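Local coordinates for protein N-terminal acetyltransferase B complex subunit MDM20 (Candida albicans, PDB 5K04) that probably serves as the non-catalytic, helical-repeat scaffold subunit of the NatB complex, which acetylates the N termini of proteins, at residues A[93-98]-A[129-134]; A[99-104]-A[110-115]. All coordinates share one frame; numbering follows the deposited sequence.

Contact 1 (A[93-98]-A[129-134]); sequences ESSLVY and FNRIFM
S95 and R131 carry the entire contact between 93-98 and 129-134, a worked example of a polar reach between two helix segments whose backbones stand well apart. Even the nearest pair of CA atoms, those of S95 and R131, is separated by 9.1 Å, and the two segments together bury just 67 Å².

The polar part is a single hydrogen bond. R131 NE donates to S95 OG at 3.3 Å, with an N-H...O angle of 158°. It is best read with caution, because S95 OG is modelled implausibly close to the E99 carboxylate and its exact position is doubtful. The hydroxyl lies at the edge of the guanidinium, near its plane, on the side bounded by NE and NH2. R131 reaches it by leaving the helix with CG anti to the backbone N (chi1 -176°), then bending at chi2 and chi3. The ion pair between R131 NE and E99 OE2 is long and weak, and it is equally uncertain, since OE2 is the atom that crowds the serine hydroxyl.

Van der Waals contact adds little: S95 CB lies 3.9 Å from R131 NH2.

Helix 109-120 fills the groove alongside, where W116 touches both S95 and I132 and stacks on the ring of Y98. From the same helix, F117 meets F129 and F133, while helix 143-157 packs against the far side of 129-134.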
loop_
_atom_site.group_PDB
_atom_site.type_symbol
_atom_site.label_atom_id
_atom_site.label_comp_id
_atom_site.label_asym_id
_atom_site.label_seq_id
_atom_site.Cartn_x
_atom_site.Cartn_y
_atom_site.Cartn_z
ATOM N N GLU A 93 -3.489 4.106 33.984
ATOM C CA GLU A 93 -4.860 4.384 34.376
ATOM C C GLU A 93 -5.858 3.983 33.289
ATOM O O GLU A 93 -6.947 3.492 33.605
ATOM C CB GLU A 93 -4.990 5.865 34.735
ATOM C CG GLU A 93 -4.252 6.281 36.018
ATOM C CD GLU A 93 -2.745 6.445 35.840
ATOM O OE1 GLU A 93 -2.263 6.444 34.689
ATOM O OE2 GLU A 93 -2.045 6.578 36.866
ATOM N N SER A 94 -5.510 4.164 32.009
ATOM C CA SER A 94 -6.428 3.776 30.934
ATOM C C SER A 94 -6.738 2.282 30.961
ATOM O O SER A 94 -7.821 1.864 30.545
ATOM C CB SER A 94 -5.859 4.167 29.569
ATOM O OG SER A 94 -4.695 3.423 29.265
ATOM N N SER A 95 -5.805 1.468 31.453
ATOM C CA SER A 95 -6.054 0.040 31.609
ATOM C C SER A 95 -6.793 -0.259 32.911
ATOM O O SER A 95 -7.654 -1.146 32.954
ATOM C CB SER A 95 -4.722 -0.723 31.544
ATOM O OG SER A 95 -4.848 -2.063 31.983
ATOM N N LEU A 96 -6.481 0.484 33.975
ATOM C CA LEU A 96 -7.052 0.195 35.285
ATOM C C LEU A 96 -8.568 0.394 35.333
ATOM O O LEU A 96 -9.240 -0.233 36.160
ATOM C CB LEU A 96 -6.358 1.060 36.340
ATOM C CG LEU A 96 -6.079 0.383 37.689
ATOM C CD1 LEU A 96 -5.398 -0.973 37.478
ATOM C CD2 LEU A 96 -5.226 1.291 38.567
ATOM N N VAL A 97 -9.126 1.261 34.484
ATOM C CA VAL A 97 -10.576 1.454 34.484
ATOM C C VAL A 97 -11.281 0.152 34.136
ATOM O O VAL A 97 -12.241 -0.255 34.798
ATOM C CB VAL A 97 -10.977 2.577 33.513
ATOM C CG1 VAL A 97 -12.397 3.038 33.819
ATOM C CG2 VAL A 97 -10.022 3.732 33.608
ATOM N N TYR A 98 -10.812 -0.519 33.079
ATOM C CA TYR A 98 -11.421 -1.779 32.670
ATOM C C TYR A 98 -11.126 -2.887 33.676
ATOM O O TYR A 98 -12.029 -3.647 34.049
ATOM C CB TYR A 98 -10.919 -2.165 31.283
ATOM C CG TYR A 98 -11.580 -1.456 30.113
ATOM C CD1 TYR A 98 -12.793 -1.897 29.609
ATOM C CD2 TYR A 98 -10.958 -0.388 29.472
ATOM C CE1 TYR A 98 -13.392 -1.273 28.519
ATOM C CE2 TYR A 98 -11.546 0.231 28.377
ATOM C CZ TYR A 98 -12.766 -0.214 27.910
ATOM O OH TYR A 98 -13.364 0.394 26.830
ATOM N N PHE A 129 -3.570 -6.153 24.201
ATOM C CA PHE A 129 -4.239 -7.320 23.631
ATOM C C PHE A 129 -4.078 -8.525 24.547
ATOM O O PHE A 129 -5.051 -9.204 24.892
ATOM C CB PHE A 129 -3.662 -7.658 22.251
ATOM C CG PHE A 129 -4.176 -6.804 21.125
ATOM C CD1 PHE A 129 -4.262 -5.428 21.249
ATOM C CD2 PHE A 129 -4.523 -7.387 19.910
ATOM C CE1 PHE A 129 -4.714 -4.645 20.195
ATOM C CE2 PHE A 129 -4.980 -6.614 18.851
ATOM C CZ PHE A 129 -5.075 -5.239 18.997
ATOM N N ASN A 130 -2.832 -8.802 24.939
ATOM C CA ASN A 130 -2.526 -9.958 25.764
ATOM C C ASN A 130 -3.115 -9.808 27.162
ATOM O O ASN A 130 -3.570 -10.790 27.758
ATOM C CB ASN A 130 -1.009 -10.139 25.824
ATOM C CG ASN A 130 -0.591 -11.163 26.837
ATOM O OD1 ASN A 130 -0.403 -10.855 28.014
ATOM N ND2 ASN A 130 -0.449 -12.406 26.384
ATOM N N ARG A 131 -3.125 -8.584 27.690
ATOM C CA ARG A 131 -3.779 -8.348 28.968
ATOM C C ARG A 131 -5.289 -8.551 28.864
ATOM O O ARG A 131 -5.901 -9.155 29.749
ATOM C CB ARG A 131 -3.454 -6.944 29.480
ATOM C CG ARG A 131 -4.024 -6.676 30.871
ATOM C CD ARG A 131 -3.042 -5.901 31.749
ATOM N NE ARG A 131 -2.832 -4.531 31.287
ATOM C CZ ARG A 131 -1.682 -4.061 30.814
ATOM N NH1 ARG A 131 -0.614 -4.846 30.741
ATOM N NH2 ARG A 131 -1.603 -2.800 30.417
ATOM N N ILE A 132 -5.908 -8.050 27.792
ATOM C CA ILE A 132 -7.344 -8.256 27.608
ATOM C C ILE A 132 -7.649 -9.739 27.532
ATOM O O ILE A 132 -8.550 -10.250 28.207
ATOM C CB ILE A 132 -7.840 -7.540 26.345
ATOM C CG1 ILE A 132 -7.730 -6.034 26.527
ATOM C CG2 ILE A 132 -9.274 -7.981 26.024
ATOM C CD1 ILE A 132 -7.917 -5.262 25.232
ATOM N N PHE A 133 -6.888 -10.448 26.703
ATOM C CA PHE A 133 -7.101 -11.867 26.514
ATOM C C PHE A 133 -6.838 -12.655 27.792
ATOM O O PHE A 133 -7.474 -13.688 28.023
ATOM C CB PHE A 133 -6.219 -12.336 25.358
ATOM C CG PHE A 133 -6.588 -11.711 24.036
ATOM C CD1 PHE A 133 -7.842 -11.154 23.842
ATOM C CD2 PHE A 133 -5.697 -11.686 22.986
ATOM C CE1 PHE A 133 -8.196 -10.574 22.618
ATOM C CE2 PHE A 133 -6.043 -11.113 21.762
ATOM C CZ PHE A 133 -7.291 -10.551 21.587
ATOM N N MET A 134 -5.933 -12.173 28.644
ATOM C CA MET A 134 -5.696 -12.838 29.921
ATOM C C MET A 134 -6.952 -12.813 30.793
ATOM O O MET A 134 -7.383 -13.850 31.310
ATOM C CB MET A 134 -4.507 -12.188 30.641
ATOM C CG MET A 134 -4.083 -12.886 31.962
ATOM S SD MET A 134 -5.038 -12.401 33.382
ATOM C CE MET A 134 -4.444 -10.734 33.480
#

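Contact 2 (A[99-104]-A[110-115]); sequences ENAIKK and ETLCLS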
loop_
_atom_site.group_PDB
_atom_site.type_symbol
_atom_site.label_atom_id
_atom_site.label_comp_id
_atom_site.label_asym_id
_atom_site.label_seq_id
_atom_site.Cartn_x
_atom_site.Cartn_y
_atom_site.Cartn_z
ATOM N N GLU A 99 -9.866 -2.988 34.126
ATOM C CA GLU A 99 -9.478 -4.042 35.065
ATOM C C GLU A 99 -10.263 -3.941 36.363
ATOM O O GLU A 99 -10.688 -4.958 36.925
ATOM C CB GLU A 99 -7.980 -3.972 35.360
ATOM C CG GLU A 99 -7.074 -4.158 34.158
ATOM C CD GLU A 99 -5.599 -4.088 34.519
ATOM O OE1 GLU A 99 -5.166 -4.832 35.422
ATOM O OE2 GLU A 99 -4.878 -3.273 33.909
ATOM N N ASN A 100 -10.449 -2.721 36.864
ATOM C CA ASN A 100 -11.231 -2.544 38.080
ATOM C C ASN A 100 -12.668 -2.994 37.869
ATOM O O ASN A 100 -13.268 -3.615 38.753
ATOM C CB ASN A 100 -11.176 -1.082 38.533
ATOM C CG ASN A 100 -9.821 -0.698 39.134
ATOM O OD1 ASN A 100 -9.072 -1.552 39.611
ATOM N ND2 ASN A 100 -9.508 0.592 39.107
ATOM N N ALA A 101 -13.228 -2.714 36.689
ATOM C CA ALA A 101 -14.606 -3.111 36.406
ATOM C C ALA A 101 -14.736 -4.627 36.305
ATOM O O ALA A 101 -15.698 -5.212 36.815
ATOM C CB ALA A 101 -15.090 -2.445 35.115
ATOM N N ILE A 102 -13.782 -5.275 35.635
ATOM C CA ILE A 102 -13.780 -6.730 35.531
ATOM C C ILE A 102 -13.616 -7.365 36.905
ATOM O O ILE A 102 -14.296 -8.342 37.245
ATOM C CB ILE A 102 -12.663 -7.175 34.575
ATOM C CG1 ILE A 102 -12.946 -6.672 33.165
ATOM C CG2 ILE A 102 -12.502 -8.682 34.609
ATOM C CD1 ILE A 102 -11.714 -6.663 32.286
ATOM N N LYS A 103 -12.690 -6.830 37.704
ATOM C CA LYS A 103 -12.503 -7.311 39.068
ATOM C C LYS A 103 -13.785 -7.170 39.888
ATOM O O LYS A 103 -14.192 -8.109 40.584
ATOM C CB LYS A 103 -11.335 -6.553 39.713
ATOM C CG LYS A 103 -10.923 -7.037 41.111
ATOM C CD LYS A 103 -9.694 -6.279 41.653
ATOM C CE LYS A 103 -9.299 -6.759 43.053
ATOM N NZ LYS A 103 -8.128 -6.025 43.630
ATOM N N LYS A 104 -14.457 -6.016 39.787
ATOM C CA LYS A 104 -15.643 -5.721 40.593
ATOM C C LYS A 104 -16.898 -6.424 40.079
ATOM O O LYS A 104 -17.790 -6.741 40.873
ATOM C CB LYS A 104 -15.874 -4.212 40.622
ATOM C CG LYS A 104 -16.369 -3.646 41.939
ATOM C CD LYS A 104 -17.853 -3.885 42.162
ATOM C CE LYS A 104 -18.419 -2.914 43.190
ATOM N NZ LYS A 104 -19.891 -3.084 43.369
ATOM N N GLU A 110 -16.687 -10.771 29.695
ATOM C CA GLU A 110 -16.640 -10.895 28.243
ATOM C C GLU A 110 -17.012 -9.572 27.573
ATOM O O GLU A 110 -16.241 -9.028 26.773
ATOM C CB GLU A 110 -17.556 -12.034 27.769
ATOM C CG GLU A 110 -17.351 -12.393 26.285
ATOM C CD GLU A 110 -18.217 -13.539 25.779
ATOM O OE1 GLU A 110 -19.349 -13.715 26.270
ATOM O OE2 GLU A 110 -17.757 -14.254 24.860
ATOM N N THR A 111 -18.172 -9.020 27.939
ATOM C CA THR A 111 -18.663 -7.777 27.339
ATOM C C THR A 111 -17.690 -6.618 27.548
ATOM O O THR A 111 -17.435 -5.838 26.620
ATOM C CB THR A 111 -20.036 -7.443 27.927
ATOM O OG1 THR A 111 -20.907 -8.571 27.763
ATOM C CG2 THR A 111 -20.652 -6.258 27.219
ATOM N N LEU A 112 -17.145 -6.479 28.764
ATOM C CA LEU A 112 -16.170 -5.423 29.012
ATOM C C LEU A 112 -14.909 -5.642 28.182
ATOM O O LEU A 112 -14.407 -4.712 27.543
ATOM C CB LEU A 112 -15.822 -5.358 30.496
ATOM C CG LEU A 112 -16.854 -4.832 31.490
ATOM C CD1 LEU A 112 -16.341 -5.051 32.902
ATOM C CD2 LEU A 112 -17.155 -3.358 31.245
ATOM N N CYS A 113 -14.402 -6.878 28.172
ATOM C CA CYS A 113 -13.165 -7.182 27.463
ATOM C C CYS A 113 -13.305 -6.934 25.964
ATOM O O CYS A 113 -12.386 -6.399 25.336
ATOM C CB CYS A 113 -12.741 -8.624 27.758
ATOM S SG CYS A 113 -12.016 -8.886 29.383
ATOM N N LEU A 114 -14.476 -7.248 25.384
ATOM C CA LEU A 114 -14.662 -7.059 23.942
ATOM C C LEU A 114 -14.742 -5.583 23.570
ATOM O O LEU A 114 -14.243 -5.183 22.513
ATOM C CB LEU A 114 -15.915 -7.800 23.455
ATOM C CG LEU A 114 -15.822 -9.334 23.549
ATOM C CD1 LEU A 114 -17.076 -10.027 23.029
ATOM C CD2 LEU A 114 -14.570 -9.887 22.858
ATOM N N SER A 115 -15.381 -4.762 24.415
ATOM C CA SER A 115 -15.361 -3.309 24.221
ATOM C C SER A 115 -13.935 -2.768 24.334
ATOM O O SER A 115 -13.466 -2.020 23.472
ATOM C CB SER A 115 -16.291 -2.646 25.248
ATOM O OG SER A 115 -16.076 -1.254 25.361
#
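L112 is the bump of this interface, and its CD1 methyl is the part that enters the hollow on helix 91-104. The floor of that hollow is backbone: CD1 comes to 3.8 Å from I102 N. One wall is the small side chain of A101, whose CB lies 3.6 Å from L112 CD1. I102 makes the other wall, its CG1 standing 3.8 Å from the same methyl. The leucine is extended, with CD1 anti to CA (chi2 172°), and this branch therefore points into the notch as the foremost part of the chain. All four residues that mesh here, C113 included, are buried.

The segments belong to the two arms of a helical hairpin. The axes of 99-104 and 110-115 run almost antiparallel, at 168°, and approach to 9.9 Å across a short turn. Hairpins of this kind are the material from which alpha solenoids are built, and the family belongs to the TPR clan.

I102 and L112 do not meet end to end; they slide past each other in opposite directions. The isoleucine thus carries its own methyl beyond L112 to the next residue, C113, where CD1 rests on SG at 3.7 Å. The C113 side chain also touches I132 and L136 of helix 126-138. Y135 and W116 crowd round I102, while on the side of helix 75-87, I78 packs against both A101 and L112.

Followed from the N terminus, the chain enters helix 91-104 through 93-98 and passes straight into 99-104, so one helix serves both contacts. After a short turn it reverses, and contact 2 closes the five-residue connection against helix 109-120. Helix 126-138 follows, and contact 1 closes the wider span of 30 residues, enclosing contact 2 without crossing it. Their centres are 8 Å apart, and they also touch directly: I132 CG2 packs on C113 O at 3.6 Å, and Y98 lies against the backbone of L112. One apolar seam joins consecutive helices; one tentative polar link reaches past the second helix to the third.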